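PDB 6ORH: glycoside hydrolase from Streptococcus pneumoniae serotype 4, which probably hydrolyses alpha-L-fucosidic bonds, removing fucose from host-derived carbohydrate antigens. Local coordinates for residues E255-V258 against G263-Y266; A24-F29 against G121-P126; K70-V75 against E167-G172; L294-P297 against L303-A306. The protein carries 2 engineered substitutions. All blocks are in the same frame, centred on the assembly; numbering follows the deposited sequence.

How the contacts relate
All four contacts are buried in the fucosidase barrel. Contacts 1, 2 and 3 surround the bound sugar; contact 4 lies further out, beside helix 306-322. Contacts 2 and 3 are closest, their centres about 3 Å apart, because strand 70-74 runs between strands 23-27 and 119-124. Strand 292-295 of contact 4 pairs with strands 23-27 of contact 2 and 250-259 of contact 1. Contact 1 offers fucose an indole face, and contact 2 offers its O4 an imidazole nitrogen and phenol hydroxyl. Contact 3 has a deep salt bridge and polar groups that bind the sugars at the barrel mouth. Contact 4 uses apolar packing and one bridging water. N295 connects contacts 1, 2 and 4 through its amide.

Contact 1: E255-V258 against G263-Y266; sequences EADV and GWFY. With FUC (alpha-L-fucopyranose), chain C; GAL (beta-D-galactopyranose), chain B.
W264 meets D257 and V258 in the sugar pocket of the TIM-type barrel. D257 and V258 lie on barrel strand 250-259. W264 belongs to the loop that follows this strand. From CB, the W264 side chain sets out with CG anti to its own carbonyl carbon (chi1 -64°). This places one face of the indole against the fucose of chain C. W264 CG and CD1 are nearest FUC C4, W264 CD1 at 3.6 Å. Next, NE1 comes 3.5 Å from FUC C5, which sits over the ring face. CE2 meets both C5 and C6. Further out, W264 CZ2 faces the methyl carbon FUC C6 at 3.5 Å. This methyl is offset toward the rim of the indole. The apolar side of fucose therefore rests on one aromatic face. D257 and V258 approach the six-membered ring obliquely, around CH2 and CZ3. W264 CZ3 is 3.8 Å from V258 C, and W264 CH2 is 3.5 Å from D257 OD2. The D257 carboxylate is turned only 20° from the indole plane, yet the two side chains run roughly at right angles. Q215 accepts a hydrogen bond from W264 NE1 and also binds galactose. N295 holds the W264 carbonyl. D257 binds the neighbouring galactose: its OD2 accepts a 2.6 Å hydrogen bond from GAL O6.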
loop_
_atom_site.group_PDB
_atom_site.type_symbol
_atom_site.label_atom_id
_atom_site.label_comp_id
_atom_site.label_asym_id
_atom_site.label_seq_id
_atom_site.Cartn_x
_atom_site.Cartn_y
_atom_site.Cartn_z
ATOM N N GLU A 255 -10.059 4.102 13.190
ATOM C CA GLU A 255 -11.291 4.066 12.396
ATOM C C GLU A 255 -11.050 4.731 11.038
ATOM O O GLU A 255 -10.529 5.838 10.968
ATOM C CB GLU A 255 -12.346 4.851 13.182
ATOM C CG GLU A 255 -13.749 4.719 12.629
ATOM C CD GLU A 255 -14.709 5.498 13.510
ATOM O OE1 GLU A 255 -14.580 6.728 13.521
ATOM O OE2 GLU A 255 -15.574 4.875 14.163
ATOM N N ALA A 256 -11.476 4.067 9.944
ATOM C CA ALA A 256 -11.230 4.589 8.597
ATOM C C ALA A 256 -12.495 5.250 8.066
ATOM O O ALA A 256 -13.352 4.547 7.539
ATOM C CB ALA A 256 -10.819 3.444 7.695
ATOM N N ASP A 257 -12.580 6.580 8.205
ATOM C CA ASP A 257 -13.754 7.313 7.753
ATOM C C ASP A 257 -13.525 7.847 6.351
ATOM O O ASP A 257 -12.448 8.338 6.029
ATOM C CB ASP A 257 -14.076 8.464 8.720
ATOM C CG ASP A 257 -12.966 9.507 8.875
ATOM O OD1 ASP A 257 -11.758 9.118 8.942
ATOM O OD2 ASP A 257 -13.284 10.703 8.925
ATOM N N VAL A 258 -14.583 7.822 5.533
ATOM C CA VAL A 258 -14.433 8.279 4.161
ATOM C C VAL A 258 -15.836 8.541 3.654
ATOM O O VAL A 258 -16.757 7.800 4.014
ATOM C CB VAL A 258 -13.688 7.233 3.302
ATOM C CG1 VAL A 258 -14.337 5.846 3.379
ATOM C CG2 VAL A 258 -13.584 7.678 1.838
ATOM N N GLY A 263 -17.132 15.312 -1.169
ATOM C CA GLY A 263 -17.417 16.064 0.043
ATOM C C GLY A 263 -18.202 15.216 1.048
ATOM O O GLY A 263 -18.766 14.185 0.684
ATOM N N TRP A 264 -18.234 15.694 2.298
ATOM C CA TRP A 264 -18.976 15.067 3.390
ATOM C C TRP A 264 -20.465 15.407 3.301
ATOM O O TRP A 264 -21.306 14.591 3.663
ATOM C CB TRP A 264 -18.395 15.529 4.741
ATOM C CG TRP A 264 -16.973 15.087 4.959
ATOM C CD1 TRP A 264 -15.822 15.803 4.767
ATOM C CD2 TRP A 264 -16.566 13.765 5.358
ATOM N NE1 TRP A 264 -14.727 15.024 5.042
ATOM C CE2 TRP A 264 -15.150 13.754 5.365
ATOM C CE3 TRP A 264 -17.264 12.590 5.687
ATOM C CZ2 TRP A 264 -14.443 12.620 5.761
ATOM C CZ3 TRP A 264 -16.565 11.459 6.036
ATOM C CH2 TRP A 264 -15.167 11.488 6.092
ATOM N N PHE A 265 -20.778 16.622 2.843
ATOM C CA PHE A 265 -22.174 17.014 2.660
ATOM C C PHE A 265 -22.600 16.744 1.227
ATOM O O PHE A 265 -21.758 16.533 0.362
ATOM C CB PHE A 265 -22.383 18.482 3.049
ATOM C CG PHE A 265 -22.291 18.701 4.540
ATOM C CD1 PHE A 265 -21.063 18.877 5.184
ATOM C CD2 PHE A 265 -23.441 18.690 5.319
ATOM C CE1 PHE A 265 -21.019 19.061 6.566
ATOM C CE2 PHE A 265 -23.382 18.875 6.700
ATOM C CZ PHE A 265 -22.167 19.073 7.325
ATOM N N TYR A 266 -23.919 16.718 0.997
ATOM C CA TYR A 266 -24.461 16.481 -0.332
ATOM C C TYR A 266 -24.277 17.719 -1.212
ATOM O O TYR A 266 -24.592 18.833 -0.799
ATOM C CB TYR A 266 -25.955 16.137 -0.244
ATOM C CG TYR A 266 -26.545 15.936 -1.616
ATOM C CD1 TYR A 266 -26.453 14.707 -2.256
ATOM C CD2 TYR A 266 -27.107 17.007 -2.292
ATOM C CE1 TYR A 266 -26.950 14.523 -3.542
ATOM C CE2 TYR A 266 -27.617 16.837 -3.573
ATOM C CZ TYR A 266 -27.533 15.602 -4.192
ATOM O OH TYR A 266 -28.013 15.417 -5.462
HETATM C C1 FUC C . -13.202 17.001 9.386
HETATM C C2 FUC C . -14.353 17.990 9.319
HETATM C C3 FUC C . -15.219 17.608 8.124
HETATM C C4 FUC C . -15.846 16.229 8.355
HETATM C C5 FUC C . -14.694 15.218 8.577
HETATM C C6 FUC C . -15.204 13.851 8.996
HETATM O O2 FUC C . -13.780 19.295 9.124
HETATM O O3 FUC C . -16.246 18.603 7.955
HETATM O O4 FUC C . -16.745 16.308 9.497
HETATM O O5 FUC C . -13.733 15.683 9.607
HETATM C C1 GAL B . -9.568 15.871 10.573
HETATM C C2 GAL B . -9.097 16.202 12.006
HETATM C C3 GAL B . -9.050 14.938 12.878
HETATM C C4 GAL B . -10.297 14.065 12.703
HETATM C C5 GAL B . -10.506 13.836 11.199
HETATM C C6 GAL B . -11.699 12.970 10.874
HETATM O O2 GAL B . -7.775 16.761 11.949
HETATM O O3 GAL B . -8.845 15.303 14.272
HETATM O O4 GAL B . -11.478 14.706 13.263
HETATM O O5 GAL B . -10.785 15.128 10.606
HETATM O O6 GAL B . -11.665 12.633 9.460
#

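Contact 2: A24-F29 against G121-P126; sequences AAFIHF and GVYLSP. With FUC (alpha-L-fucopyranose), chain C.
H28 and Y123, of an aromatic cluster with F26, bind fucose O4 at the mouth of the TIM-type barrel. F26 comes from strand 23-27, H28 from just beyond its end, and Y123 from strand 119-124. F26 and Y123 meet rim to rim, with F26 CE1 3.6 Å from Y123 CD2. Their ring planes are 60° apart, and neither ring covers the other. H28 is the third member. Its CE1 stands 3.6 Å above the F26 plane, over the ring centre, and its NE2 approaches Y123 CE2 at 4.0 Å. Y123 has CG anti to its backbone N (chi1 169°), which points the phenol OH into the pocket on the side of H28 NE2. Both atoms bond one sugar hydroxyl. H28 NE2 bonds FUC O4 at 2.8 Å, with the oxygen near the imidazole plane. Neighbours pack around the cluster. W169 packs edge-to-face with F26, and V74 of the intervening strand touches both H28 and Y123. N295 OD1 bonds H28 ND1, which should restrain rotation of the imidazole. The second grip on the same fucose oxygen is Y123 OH, which donates to O4 over 2.9 Å.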
loop_
_atom_site.group_PDB
_atom_site.type_symbol
_atom_site.label_atom_id
_atom_site.label_comp_id
_atom_site.label_asym_id
_atom_site.label_seq_id
_atom_site.Cartn_x
_atom_site.Cartn_y
_atom_site.Cartn_z
ATOM N N ALA A 24 -19.793 0.783 9.452
ATOM C CA ALA A 24 -20.558 1.840 10.098
ATOM C C ALA A 24 -20.817 2.918 9.066
ATOM O O ALA A 24 -20.076 3.066 8.103
ATOM C CB ALA A 24 -19.810 2.400 11.291
ATOM N N ALA A 25 -21.963 3.580 9.214
ATOM C CA ALA A 25 -22.307 4.652 8.308
ATOM C C ALA A 25 -22.221 5.990 9.032
ATOM O O ALA A 25 -22.551 6.056 10.208
ATOM C CB ALA A 25 -23.724 4.438 7.794
ATOM N N PHE A 26 -21.802 7.042 8.312
ATOM C CA PHE A 26 -21.777 8.402 8.818
ATOM C C PHE A 26 -22.867 9.175 8.080
ATOM O O PHE A 26 -23.099 8.909 6.896
ATOM C CB PHE A 26 -20.456 9.043 8.402
ATOM C CG PHE A 26 -19.627 9.778 9.428
ATOM C CD1 PHE A 26 -20.165 10.316 10.600
ATOM C CD2 PHE A 26 -18.280 10.016 9.144
ATOM C CE1 PHE A 26 -19.366 11.016 11.488
ATOM C CE2 PHE A 26 -17.478 10.709 10.044
ATOM C CZ PHE A 26 -18.023 11.212 11.209
ATOM N N ILE A 27 -23.534 10.101 8.781
ATOM C CA ILE A 27 -24.482 10.983 8.101
ATOM C C ILE A 27 -24.109 12.430 8.422
ATOM O O ILE A 27 -24.221 12.854 9.578
ATOM C CB ILE A 27 -25.933 10.643 8.512
ATOM C CG1 ILE A 27 -26.328 9.234 8.047
ATOM C CG2 ILE A 27 -26.876 11.700 7.941
ATOM C CD1 ILE A 27 -27.821 8.857 8.228
ATOM N N HIS A 28 -23.668 13.172 7.385
ATOM C CA HIS A 28 -23.467 14.617 7.457
ATOM C C HIS A 28 -24.638 15.286 6.732
ATOM O O HIS A 28 -24.799 15.109 5.529
ATOM C CB HIS A 28 -22.143 15.077 6.794
ATOM C CG HIS A 28 -20.906 14.833 7.607
ATOM N ND1 HIS A 28 -20.419 13.552 7.847
ATOM C CD2 HIS A 28 -20.031 15.695 8.181
ATOM C CE1 HIS A 28 -19.290 13.659 8.566
ATOM N NE2 HIS A 28 -19.033 14.953 8.767
ATOM N N PHE A 29 -25.442 16.028 7.499
ATOM C CA PHE A 29 -26.608 16.724 6.963
ATOM C C PHE A 29 -26.840 17.953 7.831
ATOM O O PHE A 29 -26.593 17.925 9.036
ATOM C CB PHE A 29 -27.818 15.792 7.055
ATOM C CG PHE A 29 -29.121 16.409 6.599
ATOM C CD1 PHE A 29 -29.310 16.725 5.262
ATOM C CD2 PHE A 29 -30.125 16.696 7.506
ATOM C CE1 PHE A 29 -30.503 17.295 4.828
ATOM C CE2 PHE A 29 -31.331 17.245 7.077
ATOM C CZ PHE A 29 -31.503 17.569 5.738
ATOM N N GLY A 121 -24.306 6.289 16.817
ATOM C CA GLY A 121 -23.256 7.189 17.263
ATOM C C GLY A 121 -23.715 8.625 17.108
ATOM O O GLY A 121 -24.682 8.892 16.373
ATOM N N VAL A 122 -23.043 9.518 17.831
ATOM C CA VAL A 122 -23.418 10.918 17.759
ATOM C C VAL A 122 -22.163 11.762 17.616
ATOM O O VAL A 122 -21.176 11.563 18.346
ATOM C CB VAL A 122 -24.256 11.355 18.980
ATOM C CG1 VAL A 122 -23.518 11.168 20.301
ATOM C CG2 VAL A 122 -24.653 12.829 18.821
ATOM N N TYR A 123 -22.214 12.689 16.653
ATOM C CA TYR A 123 -21.100 13.597 16.352
ATOM C C TYR A 123 -21.533 14.987 16.787
ATOM O O TYR A 123 -22.531 15.513 16.284
ATOM C CB TYR A 123 -20.777 13.505 14.854
ATOM C CG TYR A 123 -19.842 14.518 14.209
ATOM C CD1 TYR A 123 -20.086 15.886 14.280
ATOM C CD2 TYR A 123 -18.853 14.064 13.339
ATOM C CE1 TYR A 123 -19.232 16.782 13.648
ATOM C CE2 TYR A 123 -18.027 14.947 12.661
ATOM C CZ TYR A 123 -18.225 16.312 12.815
ATOM O OH TYR A 123 -17.464 17.219 12.112
ATOM N N LEU A 124 -20.785 15.554 17.741
ATOM C CA LEU A 124 -21.074 16.872 18.289
ATOM C C LEU A 124 -19.787 17.680 18.184
ATOM O O LEU A 124 -18.829 17.405 18.907
ATOM C CB LEU A 124 -21.488 16.699 19.757
ATOM C CG LEU A 124 -21.955 17.948 20.504
ATOM C CD1 LEU A 124 -23.341 18.385 20.028
ATOM C CD2 LEU A 124 -22.021 17.619 22.008
ATOM N N SER A 125 -19.741 18.637 17.254
ATOM C CA SER A 125 -18.466 19.284 16.964
ATOM C C SER A 125 -17.866 20.034 18.167
ATOM O O SER A 125 -18.493 20.964 18.684
ATOM C CB SER A 125 -18.596 20.196 15.768
ATOM O OG SER A 125 -17.353 20.871 15.515
ATOM N N PRO A 126 -16.616 19.758 18.606
ATOM C CA PRO A 126 -15.974 20.619 19.613
ATOM C C PRO A 126 -15.807 22.057 19.103
ATOM O O PRO A 126 -16.184 22.988 19.819
ATOM C CB PRO A 126 -14.638 19.901 19.874
ATOM C CG PRO A 126 -14.992 18.455 19.576
ATOM C CD PRO A 126 -15.805 18.563 18.291
HETATM C C1 FUC C . -13.202 17.001 9.386
HETATM C C2 FUC C . -14.353 17.990 9.319
HETATM C C3 FUC C . -15.219 17.608 8.124
HETATM C C4 FUC C . -15.846 16.229 8.355
HETATM C C5 FUC C . -14.694 15.218 8.577
HETATM C C6 FUC C . -15.204 13.851 8.996
HETATM O O2 FUC C . -13.780 19.295 9.124
HETATM O O3 FUC C . -16.246 18.603 7.955
HETATM O O4 FUC C . -16.745 16.308 9.497
HETATM O O5 FUC C . -13.733 15.683 9.607
#

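Contact 3: K70-V75 against E167-G172. Engineered in segment 167-172: N171 (natural residue Asp). With GAL (beta-D-galactopyranose), chain B; FUC (alpha-L-fucopyranose), chain C; FUC (alpha-L-fucopyranose), chain D.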
loop_
_atom_site.group_PDB
_atom_site.type_symbol
_atom_site.label_atom_id
_atom_site.label_comp_id
_atom_site.label_asym_id
_atom_site.label_seq_id
_atom_site.Cartn_x
_atom_site.Cartn_y
_atom_site.Cartn_z
ATOM N N LYS A 70 -23.936 0.278 12.381
ATOM C CA LYS A 70 -23.908 1.458 13.228
ATOM C C LYS A 70 -24.090 2.679 12.335
ATOM O O LYS A 70 -23.668 2.676 11.184
ATOM C CB LYS A 70 -22.578 1.529 13.985
ATOM C CG LYS A 70 -22.397 2.761 14.872
ATOM C CD LYS A 70 -21.281 2.581 15.912
ATOM C CE LYS A 70 -19.959 2.165 15.312
ATOM N NZ LYS A 70 -19.016 1.813 16.406
ATOM N N LEU A 71 -24.803 3.680 12.861
ATOM C CA LEU A 71 -25.069 4.935 12.164
ATOM C C LEU A 71 -24.609 6.069 13.081
ATOM O O LEU A 71 -25.171 6.219 14.183
ATOM C CB LEU A 71 -26.586 5.003 11.890
ATOM C CG LEU A 71 -27.130 6.198 11.099
ATOM C CD1 LEU A 71 -28.612 5.997 10.801
ATOM C CD2 LEU A 71 -26.932 7.556 11.804
ATOM N N ILE A 72 -23.578 6.812 12.625
ATOM C CA ILE A 72 -23.080 7.973 13.360
ATOM C C ILE A 72 -23.673 9.248 12.763
ATOM O O ILE A 72 -23.371 9.618 11.637
ATOM C CB ILE A 72 -21.540 7.983 13.403
ATOM C CG1 ILE A 72 -21.007 6.634 13.900
ATOM C CG2 ILE A 72 -21.044 9.133 14.287
ATOM C CD1 ILE A 72 -19.491 6.567 14.033
ATOM N N LEU A 73 -24.523 9.928 13.554
ATOM C CA LEU A 73 -25.259 11.090 13.077
ATOM C C LEU A 73 -24.573 12.370 13.545
ATOM O O LEU A 73 -24.395 12.611 14.752
ATOM C CB LEU A 73 -26.670 11.036 13.704
ATOM C CG LEU A 73 -27.594 12.186 13.285
ATOM C CD1 LEU A 73 -27.861 12.128 11.768
ATOM C CD2 LEU A 73 -28.939 12.050 14.025
ATOM N N VAL A 74 -24.312 13.266 12.577
ATOM C CA VAL A 74 -23.937 14.630 12.932
ATOM C C VAL A 74 -25.159 15.351 13.499
ATOM O O VAL A 74 -26.176 15.483 12.811
ATOM C CB VAL A 74 -23.372 15.362 11.706
ATOM C CG1 VAL A 74 -23.188 16.864 11.981
ATOM C CG2 VAL A 74 -22.051 14.718 11.301
ATOM N N VAL A 75 -25.054 15.821 14.747
ATOM C CA VAL A 75 -26.150 16.611 15.307
ATOM C C VAL A 75 -25.740 18.066 15.496
ATOM O O VAL A 75 -26.600 18.913 15.774
ATOM C CB VAL A 75 -26.740 16.021 16.601
ATOM C CG1 VAL A 75 -27.261 14.615 16.359
ATOM C CG2 VAL A 75 -25.773 16.066 17.762
ATOM N N GLU A 167 -21.106 5.047 20.115
ATOM C CA GLU A 167 -19.917 5.832 19.796
ATOM C C GLU A 167 -20.235 7.320 19.910
ATOM O O GLU A 167 -21.318 7.737 19.519
ATOM C CB GLU A 167 -19.467 5.511 18.368
ATOM C CG GLU A 167 -18.131 6.155 17.950
ATOM C CD GLU A 167 -17.505 5.488 16.731
ATOM O OE1 GLU A 167 -17.853 4.319 16.429
ATOM O OE2 GLU A 167 -16.646 6.114 16.071
ATOM N N VAL A 168 -19.286 8.084 20.475
ATOM C CA VAL A 168 -19.382 9.544 20.492
ATOM C C VAL A 168 -18.212 10.067 19.658
ATOM O O VAL A 168 -17.098 9.598 19.862
ATOM C CB VAL A 168 -19.325 10.078 21.940
ATOM C CG1 VAL A 168 -19.212 11.604 21.953
ATOM C CG2 VAL A 168 -20.558 9.628 22.741
ATOM N N TRP A 169 -18.478 11.029 18.752
ATOM C CA TRP A 169 -17.446 11.535 17.852
ATOM C C TRP A 169 -17.099 12.975 18.224
ATOM O O TRP A 169 -17.974 13.862 18.203
ATOM C CB TRP A 169 -17.981 11.479 16.402
ATOM C CG TRP A 169 -17.137 10.651 15.476
ATOM C CD1 TRP A 169 -17.096 9.287 15.403
ATOM C CD2 TRP A 169 -16.250 11.131 14.448
ATOM N NE1 TRP A 169 -16.229 8.873 14.429
ATOM C CE2 TRP A 169 -15.732 9.984 13.793
ATOM C CE3 TRP A 169 -15.849 12.411 14.007
ATOM C CZ2 TRP A 169 -14.831 10.065 12.736
ATOM C CZ3 TRP A 169 -14.987 12.477 12.924
ATOM C CH2 TRP A 169 -14.453 11.322 12.335
ATOM N N MET A 170 -15.804 13.199 18.535
ATOM C CA MET A 170 -15.278 14.531 18.834
ATOM C C MET A 170 -14.244 14.904 17.772
ATOM O O MET A 170 -13.047 14.618 17.891
ATOM C CB MET A 170 -14.608 14.497 20.216
ATOM C CG MET A 170 -15.607 14.123 21.290
ATOM S SD MET A 170 -14.783 14.034 22.875
ATOM C CE MET A 170 -16.152 13.607 23.955
ATOM N N ASN A 171 -14.722 15.523 16.696
ATOM C CA ASN A 171 -13.868 15.885 15.575
ATOM C C ASN A 171 -12.743 16.796 16.050
ATOM O O ASN A 171 -12.998 17.690 16.843
ATOM C CB ASN A 171 -14.732 16.599 14.521
ATOM C CG ASN A 171 -14.089 16.541 13.162
ATOM O OD1 ASN A 171 -13.030 17.121 12.940
ATOM N ND2 ASN A 171 -14.729 15.878 12.231
ATOM N N GLY A 172 -11.506 16.583 15.541
ATOM C CA GLY A 172 -10.398 17.430 15.978
ATOM C C GLY A 172 -10.199 18.692 15.117
ATOM O O GLY A 172 -9.336 19.506 15.455
HETATM C C1 GAL B . -9.568 15.871 10.573
HETATM C C2 GAL B . -9.097 16.202 12.006
HETATM C C3 GAL B . -9.050 14.938 12.878
HETATM C C4 GAL B . -10.297 14.065 12.703
HETATM C C5 GAL B . -10.506 13.836 11.199
HETATM C C6 GAL B . -11.699 12.970 10.874
HETATM O O2 GAL B . -7.775 16.761 11.949
HETATM O O3 GAL B . -8.845 15.303 14.272
HETATM O O4 GAL B . -11.478 14.706 13.263
HETATM O O5 GAL B . -10.785 15.128 10.606
HETATM O O6 GAL B . -11.665 12.633 9.460
HETATM C C1 FUC C . -13.202 17.001 9.386
HETATM C C2 FUC C . -14.353 17.990 9.319
HETATM C C3 FUC C . -15.219 17.608 8.124
HETATM C C4 FUC C . -15.846 16.229 8.355
HETATM C C5 FUC C . -14.694 15.218 8.577
HETATM C C6 FUC C . -15.204 13.851 8.996
HETATM O O2 FUC C . -13.780 19.295 9.124
HETATM O O3 FUC C . -16.246 18.603 7.955
HETATM O O4 FUC C . -16.745 16.308 9.497
HETATM O O5 FUC C . -13.733 15.683 9.607
HETATM C C1 FUC D . -7.560 17.837 12.867
HETATM C C2 FUC D . -6.056 17.818 13.208
HETATM C C3 FUC D . -5.263 18.278 11.964
HETATM C C4 FUC D . -5.700 19.653 11.508
HETATM C C5 FUC D . -7.188 19.574 11.196
HETATM C C6 FUC D . -7.801 20.902 10.768
HETATM O O2 FUC D . -5.711 16.511 13.589
HETATM O O3 FUC D . -3.843 18.307 12.190
HETATM O O4 FUC D . -5.482 20.638 12.535
HETATM O O5 FUC D . -7.838 19.130 12.381
#
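K70 and I72 of strand 70-74 face E167 and W169 of strand 167-169 across the interior of the TIM-type barrel. Strand 119-124 lies between them in the sheet. The short strand axes come within 8.2 Å and run in broadly the same direction, 31° apart. The ionic part is deepest. K70 NZ donates to E167 OE1 at 2.8 Å in a salt bridge, meeting the oxygen nearly along its C-O bond. A bend at chi3 (54°) turns the K70 amine to meet the extended E167. Y18 adds a cation-pi contact to K70. E255 OE2 lies close to E167 OE2, which brings two like-charged groups together beside the salt bridge.

Van der Waals packing centres on the end of I72. The I72 CD1 methyl lies against the E167 carboxylate carbon, 3.5 Å from E167 CD. It is also 3.9 Å from W169 CD1, an apolar contact that approaches the indole obliquely. E255 OE1 bonds W169 NE1, and F202 stacks on the indole. These partners probably restrain the ring.

The sugar part lies beyond the strand end. W169 CH2 approaches GAL C6 at 3.5 Å, near the indole plane. N171, an engineered residue in place of the natural Asp, donates from ND2 to fucose O5 of chain C at 2.8 Å in an almost straight bond (177°). Its OD1 takes a weak hydrogen bond from GAL O4. That hydroxyl also accepts from the G172 backbone, N to O4, at 3.0 Å.

Contact 4: L294-P297 against L303-A306; sequences LNIP and LFDA
I296 CG2 presses onto the face of the F304 ring. The methyl sits 3.7 Å from the ring centroid, only 12° off the normal, so this is a CH-pi contact over the middle of the ring. The nearest ring carbon, F304 CD1, is 3.6 Å from I296 CG2. The isoleucine backbone joins in, with I296 O lying 3.5 Å from F304 CE1. CG2 is the branch that does the touching because it stands anti to the I296 backbone N; CG1 takes the position beside that N and leads elsewhere (chi1 -43°). The two side chains run roughly at right angles.

A bridging water adds a polar tie next to the ring. It donates to P297 O at 2.8 Å and accepts from D305 N at 2.8 Å. One water thus serves a carbonyl from one segment and an amide from the other.

Outside this first shell, W59 stacks with the F304 ring, and I27, P298 and I309 also touch that side chain. I296 also packs on I260 and on L312 of helix 306-322. Its backbone is hydrogen-bonded to F26 of the neighbouring strand. D305 holds the N-cap position of helix 306-322; its side chain caps a backbone N there and its OD2 forms a salt bridge with K307. The contact belongs to a strand-loop-helix unit of a TIM-type barrel, where strand 292-295 leads through this loop into helix 306-322.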
loop_
_atom_site.group_PDB
_atom_site.type_symbol
_atom_site.label_atom_id
_atom_site.label_comp_id
_atom_site.label_asym_id
_atom_site.label_seq_id
_atom_site.Cartn_x
_atom_site.Cartn_y
_atom_site.Cartn_z
ATOM N N LEU A 294 -18.396 4.814 6.474
ATOM C CA LEU A 294 -18.673 5.375 5.156
ATOM C C LEU A 294 -19.784 6.408 5.278
ATOM O O LEU A 294 -20.852 6.092 5.768
ATOM C CB LEU A 294 -19.092 4.253 4.200
ATOM C CG LEU A 294 -19.385 4.697 2.766
ATOM C CD1 LEU A 294 -18.117 5.203 2.065
ATOM C CD2 LEU A 294 -20.007 3.522 1.992
ATOM N N ASN A 295 -19.496 7.631 4.841
ATOM C CA ASN A 295 -20.440 8.741 4.948
ATOM C C ASN A 295 -21.377 8.794 3.741
ATOM O O ASN A 295 -20.919 8.766 2.603
ATOM C CB ASN A 295 -19.707 10.081 5.047
ATOM C CG ASN A 295 -20.652 11.263 4.976
ATOM O OD1 ASN A 295 -21.321 11.618 5.966
ATOM N ND2 ASN A 295 -20.676 11.932 3.825
ATOM N N ILE A 296 -22.692 8.879 4.016
ATOM C CA ILE A 296 -23.726 8.968 2.981
ATOM C C ILE A 296 -24.539 10.218 3.316
ATOM O O ILE A 296 -25.224 10.228 4.347
ATOM C CB ILE A 296 -24.683 7.752 2.984
ATOM C CG1 ILE A 296 -23.970 6.406 3.168
ATOM C CG2 ILE A 296 -25.574 7.803 1.736
ATOM C CD1 ILE A 296 -23.154 6.043 1.985
ATOM N N PRO A 297 -24.442 11.302 2.509
ATOM C CA PRO A 297 -25.080 12.578 2.848
ATOM C C PRO A 297 -26.463 12.741 2.236
ATOM O O PRO A 297 -26.626 12.737 1.023
ATOM C CB PRO A 297 -24.135 13.606 2.230
ATOM C CG PRO A 297 -23.578 12.888 1.009
ATOM C CD PRO A 297 -23.549 11.403 1.335
ATOM N N LEU A 303 -33.335 13.130 1.744
ATOM C CA LEU A 303 -33.326 11.742 1.283
ATOM C C LEU A 303 -31.917 11.392 0.795
ATOM O O LEU A 303 -31.195 12.270 0.344
ATOM C CB LEU A 303 -34.359 11.559 0.160
ATOM C CG LEU A 303 -35.817 11.789 0.594
ATOM C CD1 LEU A 303 -36.725 11.633 -0.621
ATOM C CD2 LEU A 303 -36.253 10.743 1.633
ATOM N N PHE A 304 -31.539 10.120 0.878
ATOM C CA PHE A 304 -30.275 9.713 0.256
ATOM C C PHE A 304 -30.465 9.796 -1.258
ATOM O O PHE A 304 -31.559 9.528 -1.780
ATOM C CB PHE A 304 -29.962 8.252 0.592
ATOM C CG PHE A 304 -29.431 7.992 1.987
ATOM C CD1 PHE A 304 -28.856 9.001 2.747
ATOM C CD2 PHE A 304 -29.465 6.708 2.515
ATOM C CE1 PHE A 304 -28.379 8.727 4.034
ATOM C CE2 PHE A 304 -28.941 6.436 3.781
ATOM C CZ PHE A 304 -28.412 7.445 4.537
ATOM N N ASP A 305 -29.385 10.132 -1.966
ATOM C CA ASP A 305 -29.406 10.229 -3.424
ATOM C C ASP A 305 -29.637 8.854 -4.045
ATOM O O ASP A 305 -29.110 7.852 -3.560
ATOM C CB ASP A 305 -28.077 10.825 -3.912
ATOM C CG ASP A 305 -28.039 11.014 -5.417
ATOM O OD1 ASP A 305 -28.496 12.070 -5.859
ATOM O OD2 ASP A 305 -27.569 10.097 -6.111
ATOM N N ALA A 306 -30.416 8.797 -5.153
ATOM C CA ALA A 306 -30.760 7.537 -5.793
ATOM C C ALA A 306 -29.525 6.721 -6.196
ATOM O O ALA A 306 -29.556 5.490 -6.080
ATOM C CB ALA A 306 -31.641 7.802 -7.003
HETATM O O HOH W 1 -27.000 10.471 -0.576
#